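Local structure of diaminopimelate decarboxylase (Helicobacter pylori, 2QGH) at residues 63-68 with 82-87; 59-64 with 278-283; 67-72 with 92-97. The protein catalyses the PLP-dependent decarboxylation of meso-diaminopimelate to L-lysine, the last step of lysine biosynthesis in bacteria. All coordinates share one frame; numbering follows the deposited sequence.

Interactions 1 and 2 flank one strand of the eight-stranded parallel barrel: strand 59-64 pairs with 83-86 in interaction 1 and with the end of 275-278 in interaction 2, so the two contacts share Tyr63 and Ala64 and their centres lie about 7 Å apart. Both reach PLP, and Asp85 OD1 comes within 3.7 Å of Glu279 OE2 beside the cofactor. Interaction 3 sits outside the barrel, its centre about 8 Å from that of interaction 1 and 14 Å from that of interaction 2; Ala95 CB packs 3.9 Å from Ala84 CB. It faces the second subunit, with the side chain of Ser69 about 11 Å from PLP.

Interaction 1: 63-68 with 82-87. With PLP (pyridoxal-5'-phosphate), chain B.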
loop_
_atom_site.group_PDB
_atom_site.type_symbol
_atom_site.label_atom_id
_atom_site.label_comp_id
_atom_site.label_asym_id
_atom_site.label_seq_id
_atom_site.Cartn_x
_atom_site.Cartn_y
_atom_site.Cartn_z
ATOM N N TYR A 63 15.418 -17.376 3.305
ATOM C CA TYR A 63 14.280 -16.831 2.585
ATOM C C TYR A 63 13.856 -15.462 3.142
ATOM O O TYR A 63 13.599 -15.312 4.334
ATOM C CB TYR A 63 13.116 -17.819 2.660
ATOM C CG TYR A 63 11.834 -17.266 2.110
ATOM C CD1 TYR A 63 11.739 -16.885 0.771
ATOM C CD2 TYR A 63 10.731 -17.070 2.934
ATOM C CE1 TYR A 63 10.586 -16.320 0.270
ATOM C CE2 TYR A 63 9.568 -16.501 2.442
ATOM C CZ TYR A 63 9.504 -16.127 1.110
ATOM O OH TYR A 63 8.367 -15.542 0.618
ATOM N N ALA A 64 13.807 -14.457 2.276
ATOM C CA ALA A 64 13.413 -13.118 2.697
ATOM C C ALA A 64 11.888 -13.067 2.831
ATOM O O ALA A 64 11.171 -12.986 1.830
ATOM C CB ALA A 64 13.900 -12.095 1.680
ATOM N N LEU A 65 11.408 -13.120 4.073
ATOM C CA LEU A 65 9.972 -13.116 4.367
ATOM C C LEU A 65 9.184 -11.968 3.749
ATOM O O LEU A 65 8.036 -12.145 3.343
ATOM C CB LEU A 65 9.738 -13.156 5.884
ATOM C CG LEU A 65 9.778 -14.546 6.543
ATOM C CD1 LEU A 65 11.108 -15.224 6.257
ATOM C CD2 LEU A 65 9.552 -14.420 8.051
ATOM N N LYS A 66 9.799 -10.796 3.680
ATOM C CA LYS A 66 9.152 -9.636 3.084
ATOM C C LYS A 66 8.491 -9.998 1.752
ATOM O O LYS A 66 7.480 -9.410 1.382
ATOM C CB LYS A 66 10.182 -8.532 2.866
ATOM C CG LYS A 66 11.361 -8.961 2.001
ATOM C CD LYS A 66 12.416 -7.881 1.934
ATOM C CE LYS A 66 13.008 -7.617 3.315
ATOM N NZ LYS A 66 13.689 -8.823 3.864
ATOM N N ALA A 67 9.051 -10.965 1.026
ATOM C CA ALA A 67 8.466 -11.368 -0.257
ATOM C C ALA A 67 7.066 -11.934 -0.036
ATOM O O ALA A 67 6.106 -11.529 -0.695
ATOM C CB ALA A 67 9.346 -12.405 -0.943
ATOM N N ASN A 68 6.965 -12.875 0.900
ATOM C CA ASN A 68 5.702 -13.511 1.249
ATOM C C ASN A 68 5.926 -14.251 2.562
ATOM O O ASN A 68 6.733 -15.172 2.627
ATOM C CB ASN A 68 5.266 -14.501 0.167
ATOM C CG ASN A 68 3.795 -14.853 0.271
ATOM O OD1 ASN A 68 3.293 -15.116 1.356
ATOM N ND2 ASN A 68 3.100 -14.860 -0.858
ATOM N N SER A 82 14.925 -24.606 5.569
ATOM C CA SER A 82 15.254 -23.276 5.098
ATOM C C SER A 82 15.545 -22.325 6.247
ATOM O O SER A 82 15.162 -22.574 7.390
ATOM C CB SER A 82 14.105 -22.708 4.273
ATOM O OG SER A 82 14.356 -21.355 3.957
ATOM N N GLY A 83 16.234 -21.238 5.924
ATOM C CA GLY A 83 16.548 -20.229 6.911
ATOM C C GLY A 83 15.568 -19.098 6.693
ATOM O O GLY A 83 14.633 -19.243 5.911
ATOM N N ALA A 84 15.771 -17.975 7.367
ATOM C CA ALA A 84 14.866 -16.841 7.203
ATOM C C ALA A 84 15.558 -15.496 7.353
ATOM O O ALA A 84 16.298 -15.274 8.304
ATOM C CB ALA A 84 13.719 -16.943 8.205
ATOM N N ASP A 85 15.336 -14.610 6.391
ATOM C CA ASP A 85 15.896 -13.262 6.459
ATOM C C ASP A 85 14.717 -12.406 6.904
ATOM O O ASP A 85 13.741 -12.250 6.172
ATOM C CB ASP A 85 16.405 -12.809 5.093
ATOM C CG ASP A 85 16.573 -11.304 5.004
ATOM O OD1 ASP A 85 17.171 -10.707 5.927
ATOM O OD2 ASP A 85 16.109 -10.717 3.999
ATOM N N CYS A 86 14.809 -11.885 8.122
ATOM C CA CYS A 86 13.743 -11.082 8.707
ATOM C C CYS A 86 14.121 -9.617 8.859
ATOM O O CYS A 86 15.304 -9.280 8.969
ATOM C CB CYS A 86 13.370 -11.670 10.066
ATOM S SG CYS A 86 12.888 -13.421 9.961
ATOM N N VAL A 87 13.116 -8.742 8.865
ATOM C CA VAL A 87 13.374 -7.314 9.009
ATOM C C VAL A 87 12.553 -6.711 10.148
ATOM O O VAL A 87 12.527 -5.495 10.332
ATOM C CB VAL A 87 13.100 -6.556 7.664
ATOM C CG1 VAL A 87 11.584 -6.513 7.357
ATOM C CG2 VAL A 87 13.697 -5.161 7.722
HETATM N N1 PLP B . 17.802 -9.310 1.721
HETATM C C2 PLP B . 17.678 -7.943 2.048
HETATM C C2A PLP B . 18.514 -7.345 3.110
HETATM C C3 PLP B . 16.690 -7.157 1.332
HETATM O O3 PLP B . 16.512 -5.818 1.623
HETATM C C4 PLP B . 15.899 -7.740 0.343
HETATM C C4A PLP B . 15.126 -6.782 -0.494
HETATM C C5 PLP B . 16.020 -9.103 0.034
HETATM C C6 PLP B . 17.016 -9.898 0.721
HETATM C C5A PLP B . 15.101 -9.892 -0.796
HETATM O O4P PLP B . 15.422 -9.686 -2.153
HETATM P P PLP B . 14.658 -10.324 -3.227
HETATM O O1P PLP B . 13.125 -10.549 -3.045
HETATM O O2P PLP B . 15.399 -11.720 -3.415
HETATM O O3P PLP B . 14.832 -9.385 -4.482
HETATM O O HOH W 1 12.234 -10.168 5.439
#
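Tyr63 and Ala64 pair with Ala84 and Asp85, respectively, as neighbouring parallel strands of the barrel. Asp85 N donates to Tyr63 O at 2.8 Å and is nearly straight (173°). Leu65 N reaches Asp85 O at 3.3 Å, while the bond from Tyr63 N to Gly83 O is weak. Asp85 O has a second donor, a water that also accepts from Lys66 N and, at a short distance, from Lys66 NZ, and so ties the turn after the strand to its neighbour. The hydroxyl of Tyr63 is satisfied within its own segment, donating to Asn68 O (2.6 Å) in the carbonyl plane, on a lone pair.

Lys66 doubles back because CG sits between the backbone N and carbonyl carbon (chi1 57°) and the chain bends again at chi3 and chi4. Its NZ thereby crosses to Asp85 OD2 in a salt bridge of 3.1 Å, whose hydrogen bond is weak, and CD lies 3.8 Å from PLP C4A. On the other side of the sheet, Leu65 CD1 packs on Ala84 CB at 3.7 Å. PLP N1 lies 3.2 Å from Asp85 OD2. Lys66 NZ is 5.0 Å from PLP C4A and paired with the Asp85 carboxylate instead; if Lys66 is the internal-aldimine lysine, as in this family, the separation is consistent with a cofactor released from that linkage.

Interaction 2: 59-64 with 278-283; sequences SLICYA and CEPGRS. With PLP (pyridoxal-5'-phosphate), chain B; LYS (lysine), chain C.
Strand 59-64 runs alongside 278-283 with their touching parts 26° apart, closing the parallel barrel of this fold-type III PLP enzyme by joining its first strand to the end of its last. Ile61 and Cys278 form the parallel bridge. Leu60 O accepts from Cys278 N, and Cys62 N donates to Cys278 O at 2.7 Å. Beyond the bridge, Ala64 N still reaches Pro280 O at 3.0 Å and 168°.

Ile61 meets Cys278 and Pro280 through two branches. CG2, anti to the backbone N, reaches Pro280 CG at 3.5 Å, the two side chains crossing at about a right angle; CD1 packs on Cys278 CB. The Tyr63 ring brings its edge to Gly281 O, which lies near the ring plane beside CE1, while its hydroxyl is engaged with Asn68. Toward the cofactor, the extended chain of Glu279 puts OE1 2.9 Å from PLP N1, and His203 NE2 is hydrogen-bonded to the same oxygen, a second-shell contact that would help to position the carboxylate against the pyridine nitrogen.

Gly281 is the N-cap of helix 282-285, so the phosphate meets two N-H donors at a helix start: Gly281 N donates to PLP O2P at 2.7 Å and Arg282 N to PLP O1P, also at 2.7 Å. The helix end may polarise the phosphate as well. The bound lysine has its NZ 1.3 Å from PLP C4A, consistent with a product external aldimine. Arg282 grips the far end of that lysine, presenting the guanidinium edge to its carboxylate, NH2 donating to LYS OXT at 2.7 Å and 159°, with a weaker bond from NH1 to the same oxygen.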
loop_
_atom_site.group_PDB
_atom_site.type_symbol
_atom_site.label_atom_id
_atom_site.label_comp_id
_atom_site.label_asym_id
_atom_site.label_seq_id
_atom_site.Cartn_x
_atom_site.Cartn_y
_atom_site.Cartn_z
ATOM N N SER A 59 26.671 -23.466 2.798
ATOM C CA SER A 59 25.858 -22.295 2.534
ATOM C C SER A 59 24.526 -22.354 3.265
ATOM O O SER A 59 24.064 -23.431 3.667
ATOM C CB SER A 59 25.633 -22.139 1.022
ATOM O OG SER A 59 25.081 -23.310 0.449
ATOM N N LEU A 60 23.923 -21.182 3.448
ATOM C CA LEU A 60 22.641 -21.064 4.125
ATOM C C LEU A 60 21.724 -20.179 3.302
ATOM O O LEU A 60 22.072 -19.038 2.987
ATOM C CB LEU A 60 22.823 -20.455 5.520
ATOM C CG LEU A 60 21.540 -20.269 6.347
ATOM C CD1 LEU A 60 20.833 -21.622 6.541
ATOM C CD2 LEU A 60 21.892 -19.644 7.684
ATOM N N ILE A 61 20.556 -20.708 2.946
ATOM C CA ILE A 61 19.594 -19.944 2.165
ATOM C C ILE A 61 18.516 -19.366 3.082
ATOM O O ILE A 61 17.639 -20.078 3.558
ATOM C CB ILE A 61 18.946 -20.817 1.082
ATOM C CG1 ILE A 61 20.040 -21.454 0.227
ATOM C CG2 ILE A 61 18.032 -19.971 0.199
ATOM C CD1 ILE A 61 21.037 -20.438 -0.335
ATOM N N CYS A 62 18.602 -18.067 3.339
ATOM C CA CYS A 62 17.644 -17.407 4.210
ATOM C C CYS A 62 16.561 -16.708 3.424
ATOM O O CYS A 62 16.751 -15.591 2.939
ATOM C CB CYS A 62 18.351 -16.398 5.109
ATOM S SG CYS A 62 19.494 -17.144 6.277
ATOM N N TYR A 63 15.418 -17.376 3.305
ATOM C CA TYR A 63 14.280 -16.831 2.585
ATOM C C TYR A 63 13.856 -15.462 3.142
ATOM O O TYR A 63 13.599 -15.312 4.334
ATOM C CB TYR A 63 13.116 -17.819 2.660
ATOM C CG TYR A 63 11.834 -17.266 2.110
ATOM C CD1 TYR A 63 11.739 -16.885 0.771
ATOM C CD2 TYR A 63 10.731 -17.070 2.934
ATOM C CE1 TYR A 63 10.586 -16.320 0.270
ATOM C CE2 TYR A 63 9.568 -16.501 2.442
ATOM C CZ TYR A 63 9.504 -16.127 1.110
ATOM O OH TYR A 63 8.367 -15.542 0.618
ATOM N N ALA A 64 13.807 -14.457 2.276
ATOM C CA ALA A 64 13.413 -13.118 2.697
ATOM C C ALA A 64 11.888 -13.067 2.831
ATOM O O ALA A 64 11.171 -12.986 1.830
ATOM C CB ALA A 64 13.900 -12.095 1.680
ATOM N N CYS A 278 22.675 -16.638 1.266
ATOM C CA CYS A 278 21.883 -15.963 0.250
ATOM C C CYS A 278 20.532 -15.657 0.885
ATOM O O CYS A 278 19.994 -16.461 1.650
ATOM C CB CYS A 278 21.687 -16.856 -0.978
ATOM S SG CYS A 278 23.202 -17.319 -1.859
ATOM N N GLU A 279 19.992 -14.491 0.563
ATOM C CA GLU A 279 18.705 -14.079 1.097
ATOM C C GLU A 279 17.669 -13.897 -0.028
ATOM O O GLU A 279 17.065 -12.833 -0.166
ATOM C CB GLU A 279 18.888 -12.783 1.883
ATOM C CG GLU A 279 20.014 -12.867 2.908
ATOM C CD GLU A 279 20.229 -11.570 3.653
ATOM O OE1 GLU A 279 20.036 -10.496 3.048
ATOM O OE2 GLU A 279 20.612 -11.617 4.839
ATOM N N PRO A 280 17.448 -14.947 -0.840
ATOM C CA PRO A 280 16.481 -14.861 -1.936
ATOM C C PRO A 280 15.042 -14.700 -1.448
ATOM O O PRO A 280 14.623 -15.337 -0.477
ATOM C CB PRO A 280 16.691 -16.177 -2.672
ATOM C CG PRO A 280 16.958 -17.120 -1.550
ATOM C CD PRO A 280 17.944 -16.328 -0.697
ATOM N N GLY A 281 14.293 -13.843 -2.127
ATOM C CA GLY A 281 12.905 -13.619 -1.768
ATOM C C GLY A 281 12.003 -13.824 -2.974
ATOM O O GLY A 281 11.311 -14.838 -3.084
ATOM N N ARG A 282 12.031 -12.856 -3.882
ATOM C CA ARG A 282 11.231 -12.877 -5.100
ATOM C C ARG A 282 11.401 -14.169 -5.897
ATOM O O ARG A 282 10.420 -14.857 -6.199
ATOM C CB ARG A 282 11.617 -11.684 -5.979
ATOM C CG ARG A 282 10.605 -11.326 -7.053
ATOM C CD ARG A 282 11.225 -10.372 -8.066
ATOM N NE ARG A 282 11.703 -9.136 -7.455
ATOM C CZ ARG A 282 10.917 -8.139 -7.061
ATOM N NH1 ARG A 282 9.597 -8.215 -7.217
ATOM N NH2 ARG A 282 11.451 -7.069 -6.490
ATOM N N SER A 283 12.646 -14.492 -6.240
ATOM C CA SER A 283 12.952 -15.695 -7.018
ATOM C C SER A 283 12.510 -17.009 -6.365
ATOM O O SER A 283 12.570 -18.067 -6.985
ATOM C CB SER A 283 14.453 -15.750 -7.336
ATOM O OG SER A 283 15.242 -15.612 -6.170
HETATM N N1 PLP B . 17.802 -9.310 1.721
HETATM C C2 PLP B . 17.678 -7.943 2.048
HETATM C C2A PLP B . 18.514 -7.345 3.110
HETATM C C3 PLP B . 16.690 -7.157 1.332
HETATM O O3 PLP B . 16.512 -5.818 1.623
HETATM C C4 PLP B . 15.899 -7.740 0.343
HETATM C C4A PLP B . 15.126 -6.782 -0.494
HETATM C C5 PLP B . 16.020 -9.103 0.034
HETATM C C6 PLP B . 17.016 -9.898 0.721
HETATM C C5A PLP B . 15.101 -9.892 -0.796
HETATM O O4P PLP B . 15.422 -9.686 -2.153
HETATM P P PLP B . 14.658 -10.324 -3.227
HETATM O O1P PLP B . 13.125 -10.549 -3.045
HETATM O O2P PLP B . 15.399 -11.720 -3.415
HETATM O O3P PLP B . 14.832 -9.385 -4.482
HETATM N N LYS C . 8.620 -4.425 -2.657
HETATM C CA LYS C . 9.536 -4.434 -3.840
HETATM C C LYS C . 8.821 -5.011 -5.063
HETATM O O LYS C . 7.584 -5.151 -4.986
HETATM C CB LYS C . 10.798 -5.254 -3.518
HETATM C CG LYS C . 11.655 -4.632 -2.426
HETATM C CD LYS C . 12.680 -5.598 -1.863
HETATM C CE LYS C . 13.515 -4.902 -0.790
HETATM N NZ LYS C . 14.451 -5.803 -0.036
HETATM O OXT LYS C . 9.493 -5.314 -6.073
#

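Interaction 3: 67-72 with 92-97; sequences ANSNLS and IQRALK
The loop leading into helix 71-79 lies beside helix 89-97, with the backbones closest at Leu71 and Arg94, whose CA atoms are 6.7 Å apart. Arg94 and Leu71 carry most of the contact. The arginine chain is extended from CG to NE and passes along Ser69, so that Ser69 CB meets Arg94 CD at 3.5 Å and lies over one face of the guanidinium. Arg94 NH1 comes 2.8 Å from Ser69 O, but the angle is too poor for a hydrogen bond. Instead, NH1 forms a salt bridge with Glu418 of the second subunit, whose OE1 also accepts from Leu71 N.

Leu71 crosses the arginine at about a right angle and turns CD1 toward NH1, although the very close approach makes the exact placement of that methyl doubtful; the other methyl, Leu71 CD2, rests 4.2 Å from Lys97 CE. Lys97 NZ forms a salt bridge with Glu419 of the second subunit.

An Asx turn and an N-cap shape the loop itself. Asn68 OD1 accepts from Asn70 N at 3.1 Å and 166°, in the carbonyl plane, which makes the Asx turn. Asn70 is the N-cap of helix 71-79, its OD1 accepting weakly from Ser72 N, and its ND2 is held by Ile405 O. The evidence therefore places this contact on the outer layer of the alpha/beta barrel, where the first two helices following its strands meet at the dimer interface.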
loop_
_atom_site.group_PDB
_atom_site.type_symbol
_atom_site.label_atom_id
_atom_site.label_comp_id
_atom_site.label_asym_id
_atom_site.label_seq_id
_atom_site.Cartn_x
_atom_site.Cartn_y
_atom_site.Cartn_z
ATOM N N ALA A 67 9.051 -10.965 1.026
ATOM C CA ALA A 67 8.466 -11.368 -0.257
ATOM C C ALA A 67 7.066 -11.934 -0.036
ATOM O O ALA A 67 6.106 -11.529 -0.695
ATOM C CB ALA A 67 9.346 -12.405 -0.943
ATOM N N ASN A 68 6.965 -12.875 0.900
ATOM C CA ASN A 68 5.702 -13.511 1.249
ATOM C C ASN A 68 5.926 -14.251 2.562
ATOM O O ASN A 68 6.733 -15.172 2.627
ATOM C CB ASN A 68 5.266 -14.501 0.167
ATOM C CG ASN A 68 3.795 -14.853 0.271
ATOM O OD1 ASN A 68 3.293 -15.116 1.356
ATOM N ND2 ASN A 68 3.100 -14.860 -0.858
ATOM N N SER A 69 5.209 -13.836 3.600
ATOM C CA SER A 69 5.348 -14.415 4.933
ATOM C C SER A 69 4.219 -15.342 5.358
ATOM O O SER A 69 4.108 -15.661 6.548
ATOM C CB SER A 69 5.455 -13.300 5.975
ATOM O OG SER A 69 6.592 -12.501 5.741
ATOM N N ASN A 70 3.382 -15.773 4.417
ATOM C CA ASN A 70 2.286 -16.660 4.780
ATOM C C ASN A 70 2.812 -17.871 5.575
ATOM O O ASN A 70 3.769 -18.544 5.175
ATOM C CB ASN A 70 1.511 -17.094 3.529
ATOM C CG ASN A 70 0.402 -18.087 3.840
ATOM O OD1 ASN A 70 0.643 -19.293 3.942
ATOM N ND2 ASN A 70 -0.817 -17.583 4.004
ATOM N N LEU A 71 2.189 -18.104 6.728
ATOM C CA LEU A 71 2.548 -19.188 7.631
ATOM C C LEU A 71 2.723 -20.544 6.963
ATOM O O LEU A 71 3.651 -21.276 7.280
ATOM C CB LEU A 71 1.495 -19.300 8.733
ATOM C CG LEU A 71 1.800 -18.662 10.088
ATOM C CD1 LEU A 71 2.544 -17.357 9.905
ATOM C CD2 LEU A 71 0.501 -18.453 10.839
ATOM N N SER A 72 1.822 -20.871 6.042
ATOM C CA SER A 72 1.874 -22.144 5.346
ATOM C C SER A 72 3.092 -22.270 4.459
ATOM O O SER A 72 3.763 -23.305 4.473
ATOM C CB SER A 72 0.605 -22.356 4.522
ATOM O OG SER A 72 -0.476 -22.658 5.378
ATOM N N ILE A 92 10.275 -12.393 12.514
ATOM C CA ILE A 92 11.017 -13.381 13.269
ATOM C C ILE A 92 10.011 -14.308 13.955
ATOM O O ILE A 92 10.169 -15.538 13.943
ATOM C CB ILE A 92 11.928 -12.715 14.330
ATOM C CG1 ILE A 92 12.979 -11.846 13.636
ATOM C CG2 ILE A 92 12.600 -13.775 15.193
ATOM C CD1 ILE A 92 13.982 -11.223 14.582
ATOM N N GLN A 93 8.966 -13.720 14.538
ATOM C CA GLN A 93 7.954 -14.520 15.211
ATOM C C GLN A 93 7.246 -15.440 14.234
ATOM O O GLN A 93 6.988 -16.596 14.560
ATOM C CB GLN A 93 6.943 -13.631 15.949
ATOM C CG GLN A 93 7.568 -12.846 17.108
ATOM C CD GLN A 93 6.539 -12.306 18.097
ATOM O OE1 GLN A 93 6.893 -11.633 19.078
ATOM N NE2 GLN A 93 5.264 -12.609 17.856
ATOM N N ARG A 94 6.929 -14.938 13.040
ATOM C CA ARG A 94 6.271 -15.764 12.021
ATOM C C ARG A 94 7.148 -16.972 11.689
ATOM O O ARG A 94 6.687 -18.113 11.716
ATOM C CB ARG A 94 6.057 -14.982 10.727
ATOM C CG ARG A 94 4.927 -13.962 10.732
ATOM C CD ARG A 94 4.908 -13.244 9.393
ATOM N NE ARG A 94 3.643 -12.571 9.105
ATOM C CZ ARG A 94 2.538 -13.184 8.696
ATOM N NH1 ARG A 94 2.533 -14.493 8.521
ATOM N NH2 ARG A 94 1.435 -12.484 8.459
ATOM N N ALA A 95 8.411 -16.695 11.369
ATOM C CA ALA A 95 9.379 -17.723 11.013
ATOM C C ALA A 95 9.488 -18.817 12.064
ATOM O O ALA A 95 9.435 -20.006 11.736
ATOM C CB ALA A 95 10.750 -17.094 10.777
ATOM N N LEU A 96 9.648 -18.413 13.322
ATOM C CA LEU A 96 9.768 -19.365 14.426
ATOM C C LEU A 96 8.503 -20.191 14.577
ATOM O O LEU A 96 8.559 -21.387 14.836
ATOM C CB LEU A 96 10.051 -18.629 15.738
ATOM C CG LEU A 96 11.454 -18.039 15.901
ATOM C CD1 LEU A 96 11.532 -17.244 17.196
ATOM C CD2 LEU A 96 12.479 -19.153 15.890
ATOM N N LYS A 97 7.365 -19.537 14.411
ATOM C CA LYS A 97 6.066 -20.186 14.534
ATOM C C LYS A 97 5.836 -21.177 13.392
ATOM O O LYS A 97 5.086 -22.135 13.542
ATOM C CB LYS A 97 4.964 -19.117 14.539
ATOM C CG LYS A 97 3.551 -19.631 14.799
ATOM C CD LYS A 97 2.549 -18.469 14.771
ATOM C CE LYS A 97 1.113 -18.941 14.977
ATOM N NZ LYS A 97 0.860 -19.420 16.369
#